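Local coordinates for protein actinorhodin polyketide putative beta-ketoacyl synthase 2 (Streptomyces coelicolor A3, PDB 1TQY) that probably serves as the chain length factor that partners a ketosynthase in assembling the polyketide backbone of the antibiotic actinorhodin, at residues Leu224-Arg229 with Glu311-Glu316; Val302-Ala307 with Val329-Pro334; Ala363-Val368 with Leu379-Pro384. All blocks are in the same frame, centred on the assembly; numbering follows the deposited sequence.

Interaction 1: Leu224-Arg229 with Glu311-Glu316; sequences LPFDER and ELDAAE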
loop_
_atom_site.group_PDB
_atom_site.type_symbol
_atom_site.label_atom_id
_atom_site.label_comp_id
_atom_site.label_asym_id
_atom_site.label_seq_id
_atom_site.Cartn_x
_atom_site.Cartn_y
_atom_site.Cartn_z
ATOM N N LEU B 224 14.469 23.502 8.953
ATOM C CA LEU B 224 14.380 23.991 10.318
ATOM C C LEU B 224 12.999 23.862 10.951
ATOM O O LEU B 224 12.319 24.856 11.184
ATOM C CB LEU B 224 14.832 25.458 10.326
ATOM C CG LEU B 224 16.211 25.722 9.700
ATOM C CD1 LEU B 224 16.463 27.225 9.602
ATOM C CD2 LEU B 224 17.284 25.054 10.540
ATOM N N PRO B 225 12.567 22.630 11.245
ATOM C CA PRO B 225 11.244 22.473 11.858
ATOM C C PRO B 225 11.130 23.158 13.226
ATOM O O PRO B 225 11.997 23.003 14.084
ATOM C CB PRO B 225 11.082 20.951 11.947
ATOM C CG PRO B 225 12.494 20.470 12.122
ATOM C CD PRO B 225 13.238 21.326 11.100
ATOM N N PHE B 226 10.058 23.926 13.398
ATOM C CA PHE B 226 9.776 24.655 14.635
ATOM C C PHE B 226 10.614 25.923 14.826
ATOM O O PHE B 226 10.486 26.606 15.840
ATOM C CB PHE B 226 9.920 23.735 15.862
ATOM C CG PHE B 226 8.955 22.570 15.868
ATOM C CD1 PHE B 226 9.421 21.262 15.905
ATOM C CD2 PHE B 226 7.581 22.784 15.792
ATOM C CE1 PHE B 226 8.534 20.181 15.876
ATOM C CE2 PHE B 226 6.685 21.713 15.762
ATOM C CZ PHE B 226 7.163 20.413 15.797
ATOM N N ASP B 227 11.466 26.242 13.853
ATOM C CA ASP B 227 12.279 27.458 13.926
ATOM C C ASP B 227 11.509 28.590 13.255
ATOM O O ASP B 227 10.783 28.360 12.279
ATOM C CB ASP B 227 13.605 27.260 13.195
ATOM C CG ASP B 227 14.559 28.415 13.400
ATOM O OD1 ASP B 227 15.508 28.284 14.206
ATOM O OD2 ASP B 227 14.358 29.464 12.759
ATOM N N GLU B 228 11.673 29.814 13.748
ATOM C CA GLU B 228 10.955 30.934 13.143
ATOM C C GLU B 228 11.346 31.139 11.687
ATOM O O GLU B 228 10.603 31.752 10.929
ATOM C CB GLU B 228 11.183 32.219 13.940
ATOM C CG GLU B 228 12.616 32.663 14.029
ATOM C CD GLU B 228 12.733 34.034 14.668
ATOM O OE1 GLU B 228 12.128 34.236 15.748
ATOM O OE2 GLU B 228 13.428 34.899 14.088
ATOM N N ARG B 229 12.503 30.616 11.289
ATOM C CA ARG B 229 12.940 30.747 9.902
ATOM C C ARG B 229 12.534 29.540 9.026
ATOM O O ARG B 229 12.968 29.431 7.881
ATOM C CB ARG B 229 14.463 30.944 9.828
ATOM C CG ARG B 229 14.991 32.243 10.457
ATOM C CD ARG B 229 14.421 33.496 9.784
ATOM N NE ARG B 229 14.932 34.732 10.381
ATOM C CZ ARG B 229 16.193 35.153 10.286
ATOM N NH1 ARG B 229 17.080 34.435 9.611
ATOM N NH2 ARG B 229 16.567 36.291 10.866
ATOM N N GLU B 311 3.046 26.623 8.973
ATOM C CA GLU B 311 1.668 26.273 9.265
ATOM C C GLU B 311 1.530 24.863 9.836
ATOM O O GLU B 311 0.677 24.615 10.690
ATOM C CB GLU B 311 0.833 26.420 7.991
ATOM C CG GLU B 311 -0.650 26.179 8.187
ATOM C CD GLU B 311 -1.453 26.249 6.884
ATOM O OE1 GLU B 311 -2.707 26.202 6.958
ATOM O OE2 GLU B 311 -0.833 26.343 5.798
ATOM N N LEU B 312 2.380 23.945 9.382
ATOM C CA LEU B 312 2.329 22.566 9.853
ATOM C C LEU B 312 3.037 22.393 11.187
ATOM O O LEU B 312 2.665 21.533 11.978
ATOM C CB LEU B 312 2.955 21.630 8.815
ATOM C CG LEU B 312 2.236 21.543 7.466
ATOM C CD1 LEU B 312 3.000 20.622 6.524
ATOM C CD2 LEU B 312 0.825 21.014 7.685
ATOM N N ASP B 313 4.071 23.193 11.427
ATOM C CA ASP B 313 4.803 23.113 12.691
ATOM C C ASP B 313 3.864 23.619 13.780
ATOM O O ASP B 313 3.748 23.022 14.853
ATOM C CB ASP B 313 6.074 23.979 12.664
ATOM C CG ASP B 313 7.157 23.422 11.742
ATOM O OD1 ASP B 313 7.240 22.184 11.584
ATOM O OD2 ASP B 313 7.942 24.227 11.194
ATOM N N ALA B 314 3.178 24.717 13.483
ATOM C CA ALA B 314 2.253 25.310 14.431
ATOM C C ALA B 314 1.142 24.330 14.763
ATOM O O ALA B 314 0.754 24.198 15.929
ATOM C CB ALA B 314 1.674 26.597 13.860
ATOM N N ALA B 315 0.623 23.640 13.751
ATOM C CA ALA B 315 -0.434 22.659 14.001
ATOM C C ALA B 315 0.092 21.556 14.916
ATOM O O ALA B 315 -0.553 21.191 15.895
ATOM C CB ALA B 315 -0.931 22.043 12.682
ATOM N N GLU B 316 1.266 21.022 14.592
ATOM C CA GLU B 316 1.842 19.962 15.411
ATOM C C GLU B 316 2.174 20.378 16.840
ATOM O O GLU B 316 1.924 19.623 17.781
ATOM C CB GLU B 316 3.101 19.390 14.762
ATOM C CG GLU B 316 3.795 18.376 15.666
ATOM C CD GLU B 316 4.814 17.524 14.945
ATOM O OE1 GLU B 316 5.648 18.087 14.204
ATOM O OE2 GLU B 316 4.774 16.288 15.133
HETATM O O HOH W 1 8.346 26.713 12.282
#

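Interaction 2: Val302-Ala307 with Val329-Pro334; sequences VFADGA and VPVTVP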
loop_
_atom_site.group_PDB
_atom_site.type_symbol
_atom_site.label_atom_id
_atom_site.label_comp_id
_atom_site.label_asym_id
_atom_site.label_seq_id
_atom_site.Cartn_x
_atom_site.Cartn_y
_atom_site.Cartn_z
ATOM N N VAL B 302 8.949 13.239 23.016
ATOM C CA VAL B 302 8.150 13.196 21.807
ATOM C C VAL B 302 8.982 13.468 20.559
ATOM O O VAL B 302 9.578 14.546 20.414
ATOM C CB VAL B 302 7.020 14.234 21.870
ATOM C CG1 VAL B 302 6.230 14.225 20.582
ATOM C CG2 VAL B 302 6.126 13.945 23.064
ATOM N N PHE B 303 9.058 12.472 19.683
ATOM C CA PHE B 303 9.768 12.622 18.421
ATOM C C PHE B 303 8.726 13.135 17.449
ATOM O O PHE B 303 7.964 12.366 16.873
ATOM C CB PHE B 303 10.325 11.283 17.948
ATOM C CG PHE B 303 11.614 10.922 18.597
ATOM C CD1 PHE B 303 11.652 10.590 19.943
ATOM C CD2 PHE B 303 12.802 10.963 17.875
ATOM C CE1 PHE B 303 12.862 10.310 20.569
ATOM C CE2 PHE B 303 14.019 10.686 18.492
ATOM C CZ PHE B 303 14.051 10.359 19.841
ATOM N N ALA B 304 8.698 14.453 17.292
ATOM C CA ALA B 304 7.738 15.143 16.435
ATOM C C ALA B 304 7.917 14.904 14.943
ATOM O O ALA B 304 9.022 14.624 14.475
ATOM C CB ALA B 304 7.803 16.641 16.727
ATOM N N ASP B 305 6.825 15.029 14.199
ATOM C CA ASP B 305 6.875 14.843 12.761
ATOM C C ASP B 305 7.863 15.859 12.165
ATOM O O ASP B 305 8.618 15.534 11.247
ATOM C CB ASP B 305 5.464 15.011 12.172
ATOM C CG ASP B 305 5.447 14.978 10.652
ATOM O OD1 ASP B 305 5.767 13.923 10.054
ATOM O OD2 ASP B 305 5.101 16.018 10.065
ATOM N N GLY B 306 7.875 17.080 12.701
ATOM C CA GLY B 306 8.801 18.098 12.222
ATOM C C GLY B 306 8.646 18.452 10.761
ATOM O O GLY B 306 9.565 18.256 9.958
ATOM N N ALA B 307 7.488 18.999 10.412
ATOM C CA ALA B 307 7.193 19.363 9.026
ATOM C C ALA B 307 8.143 20.378 8.391
ATOM O O ALA B 307 8.406 20.313 7.189
ATOM C CB ALA B 307 5.761 19.871 8.928
ATOM N N VAL B 329 6.695 18.515 27.725
ATOM C CA VAL B 329 7.462 17.318 27.456
ATOM C C VAL B 329 8.570 17.627 26.464
ATOM O O VAL B 329 8.403 18.453 25.574
ATOM C CB VAL B 329 6.524 16.185 26.921
ATOM C CG1 VAL B 329 5.884 16.612 25.600
ATOM C CG2 VAL B 329 7.286 14.882 26.780
ATOM N N PRO B 330 9.743 17.000 26.645
ATOM C CA PRO B 330 10.845 17.250 25.718
ATOM C C PRO B 330 10.405 16.886 24.314
ATOM O O PRO B 330 9.760 15.860 24.111
ATOM C CB PRO B 330 11.941 16.320 26.230
ATOM C CG PRO B 330 11.714 16.345 27.715
ATOM C CD PRO B 330 10.197 16.213 27.807
ATOM N N VAL B 331 10.725 17.733 23.350
ATOM C CA VAL B 331 10.363 17.440 21.975
ATOM C C VAL B 331 11.660 17.467 21.191
ATOM O O VAL B 331 12.554 18.256 21.491
ATOM C CB VAL B 331 9.409 18.498 21.375
ATOM C CG1 VAL B 331 9.135 18.172 19.903
ATOM C CG2 VAL B 331 8.104 18.530 22.153
ATOM N N THR B 332 11.777 16.600 20.195
ATOM C CA THR B 332 12.980 16.580 19.383
ATOM C C THR B 332 12.682 16.170 17.948
ATOM O O THR B 332 11.696 15.486 17.672
ATOM C CB THR B 332 14.067 15.664 20.005
ATOM O OG1 THR B 332 15.269 15.783 19.235
ATOM C CG2 THR B 332 13.630 14.211 19.997
ATOM N N VAL B 333 13.534 16.614 17.031
ATOM C CA VAL B 333 13.364 16.317 15.618
ATOM C C VAL B 333 14.720 15.975 14.998
ATOM O O VAL B 333 15.326 16.795 14.308
ATOM C CB VAL B 333 12.742 17.533 14.879
ATOM C CG1 VAL B 333 12.518 17.216 13.412
ATOM C CG2 VAL B 333 11.422 17.913 15.547
ATOM N N PRO B 334 15.220 14.753 15.243
ATOM C CA PRO B 334 16.518 14.364 14.680
ATOM C C PRO B 334 16.548 14.336 13.152
ATOM O O PRO B 334 17.613 14.472 12.553
ATOM C CB PRO B 334 16.761 12.990 15.300
ATOM C CG PRO B 334 16.034 13.087 16.617
ATOM C CD PRO B 334 14.740 13.738 16.197
#

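Interaction 3: Ala363-Val368 with Leu379-Pro384; sequences APTAGV and LVLGEP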
loop_
_atom_site.group_PDB
_atom_site.type_symbol
_atom_site.label_atom_id
_atom_site.label_comp_id
_atom_site.label_asym_id
_atom_site.label_seq_id
_atom_site.Cartn_x
_atom_site.Cartn_y
_atom_site.Cartn_z
ATOM N N ALA B 363 18.215 12.142 21.560
ATOM C CA ALA B 363 18.883 12.601 20.339
ATOM C C ALA B 363 18.459 14.055 20.140
ATOM O O ALA B 363 17.279 14.369 20.198
ATOM C CB ALA B 363 18.432 11.751 19.163
ATOM N N PRO B 364 19.415 14.959 19.897
ATOM C CA PRO B 364 19.108 16.380 19.707
ATOM C C PRO B 364 18.605 16.788 18.326
ATOM O O PRO B 364 18.595 15.988 17.388
ATOM C CB PRO B 364 20.433 17.049 20.036
ATOM C CG PRO B 364 21.420 16.093 19.421
ATOM C CD PRO B 364 20.870 14.731 19.868
ATOM N N THR B 365 18.172 18.043 18.215
ATOM C CA THR B 365 17.688 18.585 16.950
ATOM C C THR B 365 18.769 19.526 16.439
ATOM O O THR B 365 19.258 20.375 17.186
ATOM C CB THR B 365 16.386 19.388 17.127
ATOM O OG1 THR B 365 15.416 18.581 17.805
ATOM C CG2 THR B 365 15.835 19.809 15.768
ATOM N N ALA B 366 19.137 19.368 15.172
ATOM C CA ALA B 366 20.169 20.185 14.538
ATOM C C ALA B 366 19.581 21.366 13.763
ATOM O O ALA B 366 18.426 21.321 13.339
ATOM C CB ALA B 366 20.994 19.318 13.582
ATOM N N GLY B 367 20.383 22.420 13.594
ATOM C CA GLY B 367 19.969 23.589 12.828
ATOM C C GLY B 367 19.122 24.660 13.493
ATOM O O GLY B 367 19.481 25.841 13.477
ATOM N N VAL B 368 17.985 24.246 14.041
ATOM C CA VAL B 368 17.062 25.149 14.718
ATOM C C VAL B 368 17.799 25.953 15.781
ATOM O O VAL B 368 18.568 25.389 16.560
ATOM C CB VAL B 368 15.927 24.344 15.395
ATOM C CG1 VAL B 368 14.887 25.285 16.008
ATOM C CG2 VAL B 368 15.288 23.420 14.375
ATOM N N LEU B 379 11.976 22.178 22.987
ATOM C CA LEU B 379 12.799 21.490 21.980
ATOM C C LEU B 379 14.207 21.162 22.454
ATOM O O LEU B 379 14.858 21.993 23.076
ATOM C CB LEU B 379 12.936 22.329 20.706
ATOM C CG LEU B 379 12.194 21.923 19.430
ATOM C CD1 LEU B 379 12.810 22.689 18.256
ATOM C CD2 LEU B 379 12.301 20.429 19.185
ATOM N N VAL B 380 14.673 19.954 22.150
ATOM C CA VAL B 380 16.024 19.548 22.519
ATOM C C VAL B 380 16.956 19.967 21.382
ATOM O O VAL B 380 16.940 19.375 20.304
ATOM C CB VAL B 380 16.130 18.026 22.711
ATOM C CG1 VAL B 380 17.537 17.670 23.159
ATOM C CG2 VAL B 380 15.120 17.558 23.767
ATOM N N LEU B 381 17.770 20.987 21.631
ATOM C CA LEU B 381 18.684 21.502 20.623
ATOM C C LEU B 381 20.154 21.369 20.995
ATOM O O LEU B 381 20.507 21.322 22.172
ATOM C CB LEU B 381 18.380 22.977 20.353
ATOM C CG LEU B 381 16.944 23.338 19.976
ATOM C CD1 LEU B 381 16.774 24.860 20.006
ATOM C CD2 LEU B 381 16.615 22.789 18.613
ATOM N N GLY B 382 21.009 21.309 19.980
ATOM C CA GLY B 382 22.436 21.201 20.224
ATOM C C GLY B 382 22.934 19.845 20.690
ATOM O O GLY B 382 23.146 18.938 19.886
ATOM N N GLU B 383 23.125 19.704 21.995
ATOM C CA GLU B 383 23.623 18.462 22.563
ATOM C C GLU B 383 22.505 17.524 23.026
ATOM O O GLU B 383 21.386 17.957 23.308
ATOM C CB GLU B 383 24.565 18.778 23.732
ATOM C CG GLU B 383 25.759 19.681 23.363
ATOM C CD GLU B 383 26.592 19.144 22.199
ATOM O OE1 GLU B 383 26.992 17.951 22.232
ATOM O OE2 GLU B 383 26.856 19.921 21.246
ATOM N N PRO B 384 22.792 16.215 23.092
ATOM C CA PRO B 384 21.767 15.266 23.535
ATOM C C PRO B 384 21.442 15.590 24.988
ATOM O O PRO B 384 22.325 15.990 25.748
ATOM C CB PRO B 384 22.459 13.911 23.390
ATOM C CG PRO B 384 23.443 14.143 22.274
ATOM C CD PRO B 384 23.996 15.506 22.624
#

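Interaction 1: Leu224-Arg229 with Glu311-Glu316
F226 and D313 carry this contact, with E316 adding a second point of touch on the ring. L224 to D227 form a type II beta turn, which D313 grips by its backbone, while E316 touches only the F226 ring. P225 fits the second position of the turn, its ring fixing phi where the turn needs it; F226 takes the third, which requires its positive phi (77°). The central peptide of the turn directs the F226 N-H almost straight at D313, with F226 N 3.1 Å from D313 OD2 and an angle of 175° at the hydrogen. It arrives from above the carboxylate plane rather than within it. A water 2.7 Å from D313 OD2 donates to this oxygen and also to D227 O, tying the next residue of the turn to the same atom. D313 OD1 takes the N-H of G308, and it also lies over one face of the F226 ring, displaced toward the rim. Lower on the same side chain, D313 CB is 3.7 Å from F226 CD2, while D313 O lies 3.3 Å from F226 CE2. In F226, chi1 of -62° sets CG beside the backbone N, which lays the ring along the helix past D313 CB and on to E316. There E316 CG meets the ring edge in plane, and E316 OE1 approaches F226 CZ obliquely at 3.2 Å. E316 runs extended from the helix, which carries its carboxylate past the phenyl to the backbone N-H groups of G306 and D305, an environment that would probably favour its ionised form. The contact thus holds the turn, which lies in the loop between helix 201-208 and strand 238-246, against helix 310-324, whose E316 also packs on L395 of strand 391-398.

Interaction 2: Val302-Ala307 with Val329-Pro334
V302 and F303 pair with V331 and T332 as adjacent parallel strands of a beta-alpha-beta unit, with helix 310-324 making the crossover between them, in the C-terminal half of the thiolase-like fold. Three backbone bonds hold the strands together. V302 N gives to P330 O at 3.0 Å, T332 N gives to V302 O at 3.0 Å, and A304 N reaches T332 O at 3.2 Å with a more bent geometry, where the first strand is already ending. Between them V331 CA and F303 CA direct C-H groups at the opposing carbonyls.

Apolar contacts cover the helix-facing side. V302, beta-branched and apolar, suits a strand facing the helix: its CG2 meets V329 CG1 at 3.7 Å, and both valines also touch F324. Past the strand ends, A304 CB touches both V331 CG1 and V333 CG2. G306 CA lies 4.0 Å from V333 CG1; a side chain there would point toward V333 and collide with that methyl, and the positive phi also suits glycine.

On the other face F303 packs against helix 345-359 through T352, A353 and S356, while P334 CG touches F303 CE2 at 3.7 Å. T332 offers a hydroxyl to one partner and a methyl to another: OG1, anti to the backbone N (chi1 -175°), bonds A363 O, whereas CG2 makes a CH-pi contact 3.7 Å from the F303 ring centroid, only 6° off the normal.

Interaction 3: Ala363-Val368 with Leu379-Pro384
T365 meets V380 through polar atoms, and V380 O is the centre of the arrangement. It accepts two bonds from one residue: T365 N at 2.8 Å and T365 OG1 at 3.0 Å, both donors tilted out of the carbonyl plane. With OG1 beside its own backbone N (chi1 -54°), the threonine turns hydroxyl and amide to the same oxygen. The hydroxyl oxygen also accepts the N-H of V333 and is bonded to T332 OG1. A weak bond, G382 N to T365 O, completes the bridge on the other side of L381.

Apolar contacts flank it. L381 CD2 touches both V368 CB (3.6 Å) and T365 CB (3.7 Å), the branched threonine turning its carbon side to the leucine, while L379 CD1 touches V368 CG1. At the far end two prolines, rigid and lacking N-H groups, lie side by side with P364 CD 3.6 Å from P384 CG. A close van der Waals contact with a carbonyl adds to these, P364 CB lying 3.3 Å from G382 O.

The arrangement is a single beta bridge, T365 with L381, joining two irregular loops beside strand 378-379 in this thiolase-like fold.

Following the chain, the turn at 224-229 is separated by 81 residues from its partner on helix 310-324, so interaction 1 closes the longest loop. Within that loop lies 302-307, whose partner 329-334 comes only after the helix: interactions 1 and 2 therefore cross, and the helix is held by the turn while linking the two strands. Interaction 3 follows in series, closing a short loop of ten residues after helix 345-359. It continues the edge of interaction 2, V380 N probably bonding V331 O at 2.8 Å, and its V368 packs on the turn of interaction 1. Together they join strands 301-303, 330-332 and 378-379 to the helix and loops beside them.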